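PDB 4F1V: putative alkaline phosphatase from Pseudomonas fluorescens, which binds phosphate with high affinity in the periplasm and probably passes it to the PstSACB ABC transporter for import. Local coordinates for residues Gly19-Gly24 / Arg312-Lys317; Ile86-Val91 / Thr294-Ser299; Glu113-Phe118 / Ala158-Glu163; Met208-Ala213 / Asn332-Leu337; Gln238-Ala243 / Ser286-Leu291. One frame throughout, in Å; residues are numbered along the deposited sequence. Where two conformers were deposited one is given.

Overall arrangement
The protein is a two-lobed venus flytrap. Phosphate lies close to contacts 2 and 4: the side chain of Thr294 is about 6 Å and that of Ser209 about 7 Å from the ion. Contact 2 lies in the five-stranded sheet. Contact 1 packs against it through Phe314 and Phe315, with about 14 Å between the two centres. Contact 4 touches contact 2 through Phe334 and Val91. Contacts 3 and 5 lie across the chain's centre from contact 2 and touch through Leu114 and Ile290. Contact 5 leads directly into the strand of contact 2. The centres of contacts 1 and 3 are about 41 Å apart, on opposite sides of the chain's centre.

Contact 1 (Gly19-Gly24 / Arg312-Lys317); sequences GVLTAG and RDFFTK
Thr22 stands across Phe314 at about a right angle. Its OG1 reaches the base of the phenylalanine, 3.2 Å from Phe314 CA, and lies near the ring plane at the edge. OG1 sits between the Thr22 backbone N and carbonyl carbon (chi1 52°). This turns the hydroxyl to the helix and sends the methyl to the lysine. Thr22 CG2 packs 3.7 Å from Lys317 CD, and the two side chains slide past each other in opposite directions. The Phe314 ring also meets the loop backbone. Val20 O lies in the ring plane, 3.4 Å from Phe314 CE1, and takes a hydrogen bond from Asn325. Leu21 CD2 comes obliquely to the same carbon, Phe314 CE1, at 3.7 Å.

Lys317 is extended along its whole length. Its NZ donates a hydrogen bond of 2.8 Å to Gly19 O, coming from above the carbonyl plane and not on a lone pair. With an alanine in place of Lys317, Gly19 O would probably lose this donor and the Thr22 methyl the chain it packs on.

The contact ties the loop after helix 12-15 to helix 305-318. Its chemistry is mostly van der Waals packing, with Thr22 N buried and without a partner. The one hydrogen bond across it joins what is probably a charged ammonium to a carbonyl; the bond is not a salt bridge.

Contact 2 (Ile86-Val91 / Thr294-Ser299); sequences IQVPSV and TNLIFS
Thr294 O is gripped by two backbone amides of the facing strand. Ser90 N donates at 2.8 Å and lies in the carbonyl plane. Val91 N adds a weak bond of 3.4 Å to the same oxygen, Thr294 O. In return Thr294 N donates to Val91 O, almost straight onto the carbonyl. Two residues thus face one, which is a classic beta bulge.

Beyond the bulge the antiparallel ladder is regular. Ile86 and Phe298 form a hydrogen-bonded pair, with Ile86 N 2.8 Å from Phe298 O and Phe298 N 2.9 Å from Ile86 O. Val88 pairs with Leu296 in the same way. Pro89, which has no amide proton, falls in a non-hydrogen-bonded pair with Asn295.

Val91 and Thr294 point the same way, side by side. Their methyls are tight, with Val91 CG2 3.4 Å from Thr294 CG2. Thr294 OG1 is anti to its backbone N (chi1 -176°), on another branch from that methyl. It bonds to Asp63, a residue of the phosphate pocket. Ser90 OG bonds to Tyr15 and His318. Phe298 stacks on Trp59 and meets Phe315 edge-to-face, so helix 305-318 covers this side of the sheet.

Strand 85-94 is an outermost strand of a five-stranded sheet, and strand 291-299 returns beside it late in the chain. The strand order 2-1-3-5-4, with strand 291-299 antiparallel to the rest, is that of a lobe of type II periplasmic binding proteins.

Contact 3 (Glu113-Phe118 / Ala158-Glu163); sequences ELCGVF and AKCNAE
Cys115 projects from helix 111-119 and is joined to Cys160 by a disulfide. The bond between Cys115 SG and Cys160 SG is 2.1 Å long. Its torsion is -81°, close to the relaxed right angle of a disulfide. Both sulfurs lie anti to the carbonyl carbon of their own residue, with chi1 -67° at Cys115 and -58° at Cys160. The two side chains join at their sulfurs, and the two CA atoms, of Cys115 and Cys160, are 5.5 Å apart.

Cys160 is the first residue to leave helical geometry after helix 147-159, and it forms the centre of an inverse gamma turn. The disulfide thus joins the middle of one helix to the end of another. Just before it, Lys159 O bonds to Gln112 of the first helix.

Glu163 comes back to the same place from the turn beyond. Its chain is bent at chi2, which folds the carboxylate over the Cys115-Gly116 backbone. Glu163 OE1 lies 3.3 Å from Cys115 CB. Glu163 OE2 is 4.0 Å from Gly116 CA. The carboxylate makes no hydrogen bond to segment 113-118. Its OE2 forms a hydrogen bond to Ser119 at the end of the helix and a salt bridge to Arg121 just beyond it. Phe167 also packs on Cys160.

No hydrogen bond links the two segments. Their link is covalent, and the charge of Glu163 is probably balanced largely by Arg121. The disulfide would hold the two helices together as long as it stays oxidised, as is expected in the periplasm.

Contact 4 (Met208-Ala213 / Asn332-Leu337); sequences MSPDFA and NAFVPL
Phe334 has its ring carbon CG anti to its own carbonyl carbon (chi1 -56°), which brings the end of the ring back to Pro210. Its N closes a Schellman motif that ends helix 326-331. Ala333 is the C-prime residue, with a positive phi of 74°. This turn presents Ala333 CB and the Phe334 ring to the loop 208-213.

Pro210 packs on both. Its CG is 3.8 Å from Phe334 CE1, and the two side chains cross at about a right angle. Pro210 CB meets Ala333 CB at 3.9 Å. Next to them Asp211 CB lies 3.5 Å from Asn332 O. That same oxygen, Asn332 O, stands 3.2 Å above one face of the Phe334 ring, toward its rim. A water may bridge Asp211 OD2 and Asn332 OD1, but both residues have a second conformer, so this link is doubtful. No direct hydrogen bond crosses the contact.

Phe334 also touches Val91 of strand 85-94, and Val335 bonds to the backbone of Gly92. Pro210 and Phe334 both touch Thr93 of that strand. An alanine at Phe334 takes away the ring, and a gap would probably open between Pro210 and strand 85-94.

The contact joins the loop after strand 204-205 to the turn after helix 326-331, near the phosphate. Ser209 OG bonds to the backbone oxygen of Leu10, a pocket residue, and lies at the edge of the Phe334 ring, 4.1 Å from CZ.

Contact 5 (Gln238-Ala243 / Ser286-Leu291); sequences QGVSPA and SGYPIL
Pro242 lies over one face of the Tyr288 ring in a CH-pi contact. Pro242 CB is 3.8 Å from the ring centroid and 17° off the ring normal. The CA of the same proline also stands over the ring. Pro289 CD covers the opposite face, 3.6 Å above the plane of the Tyr288 ring and toward its rim. The aromatic ring is thus held between two prolines.

Two carbonyl oxygens meet the ring besides. Val240 O comes to the ring edge in plane, 3.3 Å from Tyr288 CD1. Ser241 O approaches obliquely, also 3.3 Å from Tyr288 CD1. Val240 CG2 packs on Gly287 and beside Tyr288 CB, at 3.9 Å from the latter. Tyr288 has CG anti to its backbone N (chi1 -176°), which carries the ring against Pro242. Its hydroxyl bonds to the backbone oxygen of Val95. This bond and the two prolines should hold the ring against turning.

A second shell sets these groups in place. Ser241 OG bonds to Asp221 and Pro242 O to Ser94. The Asn246 side chain holds Ser241 O and its backbone bonds to that of Tyr288, so it serves both segments.

Further out, Val240 pairs by its backbone with Val229 of strand 228-229, and Tyr288 packs on that same residue. Pro289 and Ile290 rest on Phe155 of helix 147-159. Segment 286-291 then enters strand 291-299, where Leu291 packs on helix 248-252.

Contact 1 (Gly19-Gly24 / Arg312-Lys317)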
# COMPACT_ATOMS: atom_id res chain seq x y z
N GLY A 19 -11.82 -2.01 -17.05
CA GLY A 19 -11.21 -0.91 -17.76
C GLY A 19 -10.03 -0.23 -17.13
O GLY A 19 -9.37 0.56 -17.79
N VAL A 20 -9.72 -0.52 -15.85
CA VAL A 20 -8.57 0.13 -15.21
C VAL A 20 -7.24 -0.38 -15.83
O VAL A 20 -6.38 0.44 -16.17
CB VAL A 20 -8.64 -0.08 -13.69
CG1 VAL A 20 -7.31 0.23 -12.98
CG2 VAL A 20 -9.78 0.71 -13.09
N LEU A 21 -7.09 -1.69 -15.95
CA LEU A 21 -6.02 -2.27 -16.74
C LEU A 21 -6.50 -2.28 -18.21
O LEU A 21 -7.65 -2.61 -18.48
CB LEU A 21 -5.63 -3.64 -16.30
CG LEU A 21 -5.29 -3.79 -14.79
CD1 LEU A 21 -4.95 -5.22 -14.49
CD2 LEU A 21 -4.16 -2.84 -14.41
N THR A 22 -5.60 -1.96 -19.13
CA THR A 22 -5.90 -1.78 -20.53
C THR A 22 -5.67 -3.06 -21.35
O THR A 22 -5.47 -4.14 -20.81
CB THR A 22 -5.11 -0.54 -21.01
OG1 THR A 22 -3.75 -0.69 -20.65
CG2 THR A 22 -5.59 0.74 -20.36
N ALA A 23 -5.72 -2.92 -22.69
CA ALA A 23 -5.69 -4.08 -23.56
C ALA A 23 -4.44 -4.89 -23.35
O ALA A 23 -3.34 -4.40 -23.19
CB ALA A 23 -5.76 -3.65 -25.03
N GLY A 24 -4.64 -6.23 -23.37
CA GLY A 24 -3.54 -7.16 -23.25
C GLY A 24 -3.24 -7.56 -21.84
O GLY A 24 -2.45 -8.49 -21.64
N ARG A 312 3.03 0.59 -22.29
CA ARG A 312 2.96 2.05 -22.47
C ARG A 312 1.51 2.52 -22.44
O ARG A 312 1.20 3.56 -21.83
CB ARG A 312 3.63 2.48 -23.82
CG ARG A 312 5.13 2.32 -23.82
CD ARG A 312 5.78 2.74 -25.11
NE ARG A 312 5.46 4.11 -25.47
CZ ARG A 312 6.00 5.20 -24.94
NH1 ARG A 312 7.05 5.09 -24.06
NH2 ARG A 312 5.56 6.43 -25.23
N ASP A 313 0.59 1.84 -23.12
CA ASP A 313 -0.78 2.27 -23.17
C ASP A 313 -1.43 2.26 -21.79
O ASP A 313 -2.28 3.13 -21.49
CB ASP A 313 -1.56 1.39 -24.15
CG ASP A 313 -1.16 1.57 -25.63
OD1 ASP A 313 -0.51 2.61 -25.92
OD2 ASP A 313 -1.54 0.71 -26.44
N PHE A 314 -1.05 1.33 -20.92
CA PHE A 314 -1.54 1.37 -19.54
C PHE A 314 -1.04 2.60 -18.79
O PHE A 314 -1.82 3.31 -18.12
CB PHE A 314 -1.15 0.11 -18.78
CG PHE A 314 -1.47 0.19 -17.30
CD1 PHE A 314 -2.80 0.33 -16.87
CD2 PHE A 314 -0.46 0.18 -16.34
CE1 PHE A 314 -3.07 0.47 -15.51
CE2 PHE A 314 -0.74 0.37 -15.00
CZ PHE A 314 -2.06 0.54 -14.58
N PHE A 315 0.25 2.93 -18.89
CA PHE A 315 0.76 4.12 -18.27
C PHE A 315 0.05 5.38 -18.81
O PHE A 315 -0.21 6.32 -18.05
CB PHE A 315 2.29 4.24 -18.44
CG PHE A 315 3.08 3.50 -17.37
CD1 PHE A 315 3.86 4.23 -16.44
CD2 PHE A 315 3.10 2.12 -17.27
CE1 PHE A 315 4.58 3.61 -15.48
CE2 PHE A 315 3.79 1.48 -16.26
CZ PHE A 315 4.54 2.22 -15.38
N THR A 316 -0.23 5.41 -20.12
CA THR A 316 -0.90 6.55 -20.75
C THR A 316 -2.27 6.78 -20.09
O THR A 316 -2.70 7.92 -19.93
CB THR A 316 -1.02 6.30 -22.24
OG1 THR A 316 0.31 6.37 -22.77
CG2 THR A 316 -1.86 7.33 -22.95
N LYS A 317 -2.97 5.72 -19.74
CA LYS A 317 -4.24 5.82 -19.01
C LYS A 317 -4.07 6.18 -17.54
O LYS A 317 -4.68 7.14 -17.03
CB LYS A 317 -5.06 4.55 -19.22
CG LYS A 317 -6.43 4.68 -18.56
CD LYS A 317 -7.43 3.68 -18.95
CE LYS A 317 -8.87 4.08 -18.67
NZ LYS A 317 -9.78 2.98 -19.09

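Contact 2 (Ile86-Val91 / Thr294-Ser299)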
# COMPACT_ATOMS: atom_id res chain seq x y z
N ILE A 86 11.25 -0.21 -13.00
CA ILE A 86 10.52 1.01 -12.70
C ILE A 86 9.65 0.74 -11.46
O ILE A 86 8.91 -0.23 -11.42
CB ILE A 86 9.64 1.40 -13.90
CG1 ILE A 86 10.51 1.76 -15.11
CG2 ILE A 86 8.67 2.54 -13.51
CD1 ILE A 86 9.74 1.93 -16.43
N GLN A 87 9.74 1.65 -10.48
CA GLN A 87 8.89 1.60 -9.27
C GLN A 87 8.24 3.00 -9.16
O GLN A 87 8.95 4.00 -9.07
CB GLN A 87 9.73 1.33 -8.06
CG GLN A 87 8.88 1.17 -6.77
CD GLN A 87 9.70 0.91 -5.50
OE1 GLN A 87 9.37 0.04 -4.68
NE2 GLN A 87 10.75 1.70 -5.32
N VAL A 88 6.89 3.05 -9.17
CA VAL A 88 6.21 4.36 -9.16
C VAL A 88 4.97 4.26 -8.29
O VAL A 88 4.28 3.24 -8.27
CB VAL A 88 5.78 4.85 -10.54
CG1 VAL A 88 6.96 5.40 -11.33
CG2 VAL A 88 5.06 3.75 -11.37
N PRO A 89 4.62 5.35 -7.58
CA PRO A 89 3.30 5.37 -6.87
C PRO A 89 2.17 5.19 -7.85
O PRO A 89 2.20 5.77 -8.95
CB PRO A 89 3.27 6.78 -6.26
CG PRO A 89 4.72 7.01 -6.00
CD PRO A 89 5.37 6.56 -7.32
N SER A 90 1.15 4.46 -7.39
CA SER A 90 -0.11 4.30 -8.11
C SER A 90 -1.19 5.26 -7.62
O SER A 90 -1.73 6.04 -8.38
CB SER A 90 -0.54 2.84 -7.98
OG SER A 90 -1.77 2.66 -8.67
N VAL A 91 -1.48 5.18 -6.31
CA VAL A 91 -2.49 5.98 -5.64
C VAL A 91 -2.04 6.21 -4.18
O VAL A 91 -1.24 5.49 -3.66
CB VAL A 91 -3.91 5.34 -5.66
CG1 VAL A 91 -4.34 4.98 -7.08
CG2 VAL A 91 -3.95 4.07 -4.78
N THR A 294 0.50 3.22 -2.36
CA THR A 294 0.69 1.88 -2.95
C THR A 294 1.20 2.07 -4.38
O THR A 294 0.87 3.08 -5.01
CB THR A 294 -0.60 1.06 -2.87
OG1 THR A 294 -0.35 -0.25 -3.38
CG2 THR A 294 -1.78 1.66 -3.62
N ASN A 295 2.02 1.13 -4.85
CA ASN A 295 2.94 1.35 -5.97
C ASN A 295 2.81 0.28 -7.06
O ASN A 295 2.26 -0.80 -6.86
CB ASN A 295 4.40 1.37 -5.45
CG ASN A 295 4.48 2.20 -4.18
OD1 ASN A 295 4.04 3.37 -4.16
ND2 ASN A 295 5.03 1.63 -3.16
N LEU A 296 3.38 0.65 -8.23
CA LEU A 296 3.56 -0.28 -9.37
C LEU A 296 5.05 -0.59 -9.53
O LEU A 296 5.91 0.28 -9.32
CB LEU A 296 3.13 0.40 -10.67
CG LEU A 296 1.72 1.02 -10.75
CD1 LEU A 296 1.46 1.65 -12.11
CD2 LEU A 296 0.66 0.04 -10.39
N ILE A 297 5.34 -1.81 -9.98
CA ILE A 297 6.68 -2.22 -10.36
C ILE A 297 6.57 -2.85 -11.76
O ILE A 297 5.82 -3.81 -11.96
CB ILE A 297 7.27 -3.23 -9.38
CG1 ILE A 297 7.34 -2.63 -7.95
CG2 ILE A 297 8.68 -3.69 -9.83
CD1 ILE A 297 7.57 -3.70 -6.88
N PHE A 298 7.29 -2.25 -12.73
CA PHE A 298 7.31 -2.66 -14.13
C PHE A 298 8.79 -2.77 -14.59
O PHE A 298 9.70 -2.36 -13.90
CB PHE A 298 6.57 -1.65 -15.02
CG PHE A 298 5.06 -1.79 -15.04
CD1 PHE A 298 4.25 -1.34 -14.00
CD2 PHE A 298 4.45 -2.44 -16.11
CE1 PHE A 298 2.86 -1.52 -14.05
CE2 PHE A 298 3.09 -2.64 -16.14
CZ PHE A 298 2.30 -2.17 -15.13
N SER A 299 8.96 -3.31 -15.82
CA SER A 299 10.25 -3.16 -16.53
C SER A 299 10.21 -1.98 -17.46
O SER A 299 9.17 -1.69 -18.07
CB SER A 299 10.49 -4.46 -17.32
OG SER A 299 11.82 -4.42 -17.89

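Contact 3 (Glu113-Phe118 / Ala158-Glu163)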
# COMPACT_ATOMS: atom_id res chain seq x y z
N GLU A 113 -3.62 5.56 22.44
CA GLU A 113 -4.42 4.36 22.63
C GLU A 113 -4.18 3.36 21.48
O GLU A 113 -4.13 2.15 21.71
CB GLU A 113 -5.92 4.69 22.68
CG GLU A 113 -6.34 5.29 24.04
CD GLU A 113 -7.77 5.87 24.03
OE1 GLU A 113 -8.32 6.06 25.15
OE2 GLU A 113 -8.28 6.18 22.91
N LEU A 114 -4.11 3.81 20.24
CA LEU A 114 -3.80 2.95 19.11
C LEU A 114 -2.47 2.19 19.38
O LEU A 114 -2.39 0.97 19.22
CB LEU A 114 -3.71 3.78 17.84
CG LEU A 114 -3.31 2.99 16.56
CD1 LEU A 114 -4.48 2.31 15.92
CD2 LEU A 114 -2.67 3.93 15.54
N CYS A 115 -1.46 2.96 19.76
CA CYS A 115 -0.17 2.34 20.12
C CYS A 115 -0.33 1.24 21.19
O CYS A 115 0.25 0.18 21.04
CB CYS A 115 0.76 3.43 20.64
SG CYS A 115 1.26 4.64 19.36
N GLY A 116 -1.09 1.55 22.21
CA GLY A 116 -1.30 0.59 23.30
C GLY A 116 -2.07 -0.61 22.90
O GLY A 116 -1.80 -1.71 23.39
N VAL A 117 -3.07 -0.48 22.01
CA VAL A 117 -3.79 -1.65 21.53
C VAL A 117 -2.84 -2.57 20.76
O VAL A 117 -2.81 -3.80 20.95
CB VAL A 117 -4.99 -1.21 20.67
CG1 VAL A 117 -5.57 -2.39 19.92
CG2 VAL A 117 -6.06 -0.53 21.55
N PHE A 118 -2.03 -1.97 19.84
CA PHE A 118 -1.18 -2.82 18.99
C PHE A 118 0.09 -3.33 19.68
O PHE A 118 0.70 -4.24 19.14
CB PHE A 118 -0.97 -2.16 17.61
CG PHE A 118 -2.23 -2.27 16.78
CD1 PHE A 118 -3.23 -1.31 16.83
CD2 PHE A 118 -2.46 -3.43 16.03
CE1 PHE A 118 -4.44 -1.45 16.13
CE2 PHE A 118 -3.66 -3.56 15.30
CZ PHE A 118 -4.64 -2.58 15.34
N ALA A 158 6.82 5.84 13.99
CA ALA A 158 6.97 7.27 14.10
C ALA A 158 6.30 7.88 15.35
O ALA A 158 6.71 8.93 15.81
CB ALA A 158 6.38 7.96 12.88
N LYS A 159 5.28 7.18 15.93
CA LYS A 159 4.41 7.78 16.93
C LYS A 159 4.43 7.14 18.28
O LYS A 159 4.05 7.72 19.30
CB LYS A 159 2.94 7.81 16.40
CG LYS A 159 2.74 8.72 15.19
CD LYS A 159 2.90 10.19 15.46
CE LYS A 159 2.69 11.03 14.27
NZ LYS A 159 2.69 12.48 14.64
N CYS A 160 4.77 5.85 18.35
CA CYS A 160 4.56 5.03 19.56
C CYS A 160 5.85 5.02 20.39
O CYS A 160 6.60 4.05 20.41
CB CYS A 160 4.12 3.65 19.22
SG CYS A 160 2.61 3.55 18.25
N ASN A 161 6.11 6.15 21.08
CA ASN A 161 7.36 6.34 21.85
C ASN A 161 7.28 5.98 23.31
O ASN A 161 8.25 6.14 24.04
CB ASN A 161 7.80 7.79 21.71
CG ASN A 161 6.88 8.74 22.47
OD1 ASN A 161 5.66 8.57 22.53
ND2 ASN A 161 7.47 9.66 23.14
N ALA A 162 6.12 5.52 23.78
CA ALA A 162 5.85 5.41 25.18
C ALA A 162 5.40 3.96 25.55
O ALA A 162 4.73 3.76 26.56
CB ALA A 162 4.82 6.42 25.67
N GLU A 163 5.88 2.96 24.79
CA GLU A 163 5.60 1.58 25.06
C GLU A 163 6.82 0.97 25.80
O GLU A 163 7.89 1.55 25.84
CB GLU A 163 5.33 0.81 23.75
CG GLU A 163 4.22 1.40 22.92
CD GLU A 163 2.89 1.55 23.69
OE1 GLU A 163 2.22 2.61 23.50
OE2 GLU A 163 2.52 0.62 24.42

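Contact 4 (Met208-Ala213 / Asn332-Leu337)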
# COMPACT_ATOMS: atom_id res chain seq x y z
N MET A 208 -6.10 -2.01 8.10
CA MET A 208 -6.71 -2.52 6.85
C MET A 208 -6.77 -1.48 5.74
O MET A 208 -7.00 -0.27 5.98
CB MET A 208 -8.16 -2.95 7.19
CG MET A 208 -8.95 -3.63 6.10
SD MET A 208 -8.16 -5.08 5.35
CE MET A 208 -7.91 -6.07 6.80
N SER A 209 -6.64 -1.98 4.52
CA SER A 209 -7.03 -1.24 3.33
C SER A 209 -8.37 -0.51 3.53
O SER A 209 -9.33 -1.15 3.99
CB SER A 209 -7.22 -2.23 2.15
OG SER A 209 -7.80 -1.61 1.07
N PRO A 210 -8.49 0.75 3.12
CA PRO A 210 -9.78 1.42 3.30
C PRO A 210 -10.85 0.86 2.40
O PRO A 210 -12.04 1.04 2.68
CB PRO A 210 -9.44 2.89 3.01
CG PRO A 210 -8.27 2.79 2.04
CD PRO A 210 -7.46 1.63 2.55
N ASP A 211 -10.47 0.17 1.34
CA ASP A 211 -11.50 -0.55 0.55
C ASP A 211 -12.11 -1.67 1.37
O ASP A 211 -13.28 -1.71 1.70
CB ASP A 211 -10.88 -1.09 -0.74
CG ASP A 211 -11.87 -2.00 -1.47
OD1 ASP A 211 -11.46 -3.05 -1.97
OD2 ASP A 211 -13.10 -1.62 -1.47
N PHE A 212 -11.30 -2.63 1.82
CA PHE A 212 -11.80 -3.78 2.51
C PHE A 212 -12.31 -3.49 3.96
O PHE A 212 -13.02 -4.32 4.55
CB PHE A 212 -10.75 -4.89 2.54
CG PHE A 212 -10.50 -5.47 1.14
CD1 PHE A 212 -11.49 -6.21 0.47
CD2 PHE A 212 -9.34 -5.18 0.46
CE1 PHE A 212 -11.28 -6.70 -0.81
CE2 PHE A 212 -9.12 -5.73 -0.81
CZ PHE A 212 -10.11 -6.45 -1.47
N ALA A 213 -11.97 -2.33 4.53
CA ALA A 213 -12.38 -2.03 5.90
C ALA A 213 -13.87 -1.82 6.07
O ALA A 213 -14.35 -1.93 7.20
CB ALA A 213 -11.62 -0.84 6.44
N ASN A 332 -12.79 3.12 -5.03
CA ASN A 332 -12.23 2.08 -4.21
C ASN A 332 -11.47 2.64 -2.96
O ASN A 332 -10.65 1.96 -2.35
CB ASN A 332 -11.30 1.14 -5.03
CG ASN A 332 -12.13 0.36 -6.03
OD1 ASN A 332 -12.70 -0.64 -5.70
ND2 ASN A 332 -12.22 0.86 -7.29
N ALA A 333 -11.86 3.87 -2.55
CA ALA A 333 -11.46 4.50 -1.32
C ALA A 333 -10.02 5.02 -1.30
O ALA A 333 -9.44 5.23 -0.27
CB ALA A 333 -11.70 3.60 -0.08
N PHE A 334 -9.51 5.33 -2.52
CA PHE A 334 -8.14 5.81 -2.67
C PHE A 334 -8.11 7.26 -3.19
O PHE A 334 -9.12 7.83 -3.62
CB PHE A 334 -7.33 4.85 -3.60
CG PHE A 334 -7.34 3.42 -3.11
CD1 PHE A 334 -6.89 3.10 -1.84
CD2 PHE A 334 -7.75 2.40 -3.95
CE1 PHE A 334 -6.90 1.77 -1.39
CE2 PHE A 334 -7.76 1.10 -3.52
CZ PHE A 334 -7.33 0.80 -2.24
N VAL A 335 -6.87 7.80 -3.15
CA VAL A 335 -6.64 9.20 -3.53
C VAL A 335 -5.88 9.26 -4.86
O VAL A 335 -4.74 8.76 -4.94
CB VAL A 335 -5.84 9.94 -2.43
CG1 VAL A 335 -5.60 11.38 -2.82
CG2 VAL A 335 -6.55 9.89 -1.08
N PRO A 336 -6.44 9.89 -5.87
CA PRO A 336 -5.71 10.11 -7.14
C PRO A 336 -4.45 10.94 -6.92
O PRO A 336 -4.33 11.75 -5.97
CB PRO A 336 -6.71 10.88 -7.99
CG PRO A 336 -8.04 10.45 -7.45
CD PRO A 336 -7.87 10.35 -5.97
N LEU A 337 -3.47 10.73 -7.78
CA LEU A 337 -2.29 11.56 -7.76
C LEU A 337 -2.60 12.93 -8.34
O LEU A 337 -3.36 13.06 -9.33
CB LEU A 337 -1.14 10.95 -8.58
CG LEU A 337 -0.71 9.54 -8.08
CD1 LEU A 337 0.47 9.05 -8.89
CD2 LEU A 337 -0.41 9.48 -6.60
O HOH W 1 -14.46 -1.70 -3.83

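Contact 5 (Gln238-Ala243 / Ser286-Leu291)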
# COMPACT_ATOMS: atom_id res chain seq x y z
N GLN A 238 -11.91 15.72 18.89
CA GLN A 238 -12.35 14.45 18.31
C GLN A 238 -11.35 13.99 17.24
O GLN A 238 -10.84 14.79 16.44
CB GLN A 238 -13.78 14.48 17.69
CG GLN A 238 -14.87 14.63 18.76
CD GLN A 238 -16.24 14.09 18.26
OE1 GLN A 238 -16.57 14.21 17.04
NE2 GLN A 238 -16.97 13.43 19.17
N GLY A 239 -11.19 12.69 17.06
CA GLY A 239 -10.50 12.16 15.88
C GLY A 239 -11.41 12.18 14.66
O GLY A 239 -12.55 12.64 14.74
N VAL A 240 -10.96 11.69 13.51
CA VAL A 240 -11.79 11.63 12.30
C VAL A 240 -11.57 10.22 11.72
O VAL A 240 -10.75 9.41 12.12
CB VAL A 240 -11.45 12.76 11.26
CG1 VAL A 240 -11.53 14.15 11.94
CG2 VAL A 240 -10.00 12.49 10.73
N SER A 241 -12.38 10.05 10.68
CA SER A 241 -12.45 8.76 9.98
C SER A 241 -11.36 8.60 8.89
O SER A 241 -10.80 9.59 8.43
CB SER A 241 -13.81 8.58 9.29
OG SER A 241 -13.76 9.34 8.09
N PRO A 242 -11.14 7.37 8.41
CA PRO A 242 -10.13 7.12 7.36
C PRO A 242 -10.68 7.26 5.96
O PRO A 242 -10.08 6.78 4.98
CB PRO A 242 -9.72 5.67 7.64
CG PRO A 242 -10.99 5.01 8.16
CD PRO A 242 -11.60 6.11 9.07
N ALA A 243 -11.81 7.95 5.80
CA ALA A 243 -12.30 8.29 4.46
C ALA A 243 -11.20 8.96 3.65
O ALA A 243 -10.40 9.74 4.18
CB ALA A 243 -13.51 9.16 4.56
N SER A 286 -3.39 17.62 10.58
CA SER A 286 -4.79 17.75 10.35
C SER A 286 -5.31 16.54 9.61
O SER A 286 -4.54 15.80 9.03
CB SER A 286 -5.02 19.04 9.58
OG SER A 286 -4.36 19.00 8.31
N GLY A 287 -6.63 16.40 9.56
CA GLY A 287 -7.23 15.26 8.91
C GLY A 287 -6.86 13.94 9.61
O GLY A 287 -6.56 13.90 10.79
N TYR A 288 -6.99 12.86 8.83
CA TYR A 288 -6.73 11.53 9.37
C TYR A 288 -5.21 11.23 9.28
O TYR A 288 -4.60 11.50 8.23
CB TYR A 288 -7.50 10.50 8.54
CG TYR A 288 -7.37 9.10 9.07
CD1 TYR A 288 -8.16 8.68 10.15
CD2 TYR A 288 -6.48 8.18 8.51
CE1 TYR A 288 -8.08 7.38 10.65
CE2 TYR A 288 -6.38 6.88 9.00
CZ TYR A 288 -7.18 6.46 10.08
OH TYR A 288 -7.17 5.19 10.56
N PRO A 289 -4.60 10.67 10.31
CA PRO A 289 -3.13 10.69 10.36
C PRO A 289 -2.42 9.53 9.67
O PRO A 289 -1.22 9.63 9.42
CB PRO A 289 -2.83 10.70 11.86
CG PRO A 289 -4.00 10.01 12.49
CD PRO A 289 -5.18 10.46 11.69
N ILE A 290 -3.09 8.36 9.45
CA ILE A 290 -2.39 7.18 8.97
C ILE A 290 -2.58 7.01 7.49
O ILE A 290 -3.72 6.76 7.01
CB ILE A 290 -2.82 5.87 9.69
CG1 ILE A 290 -3.11 6.08 11.19
CG2 ILE A 290 -1.73 4.82 9.49
CD1 ILE A 290 -3.58 4.82 11.89
N LEU A 291 -1.52 7.16 6.69
CA LEU A 291 -1.63 7.19 5.23
C LEU A 291 -0.28 6.76 4.61
O LEU A 291 0.76 6.69 5.28
CB LEU A 291 -2.09 8.55 4.71
CG LEU A 291 -1.01 9.65 4.60
CD1 LEU A 291 -1.66 10.94 4.12
CD2 LEU A 291 -0.26 9.92 5.90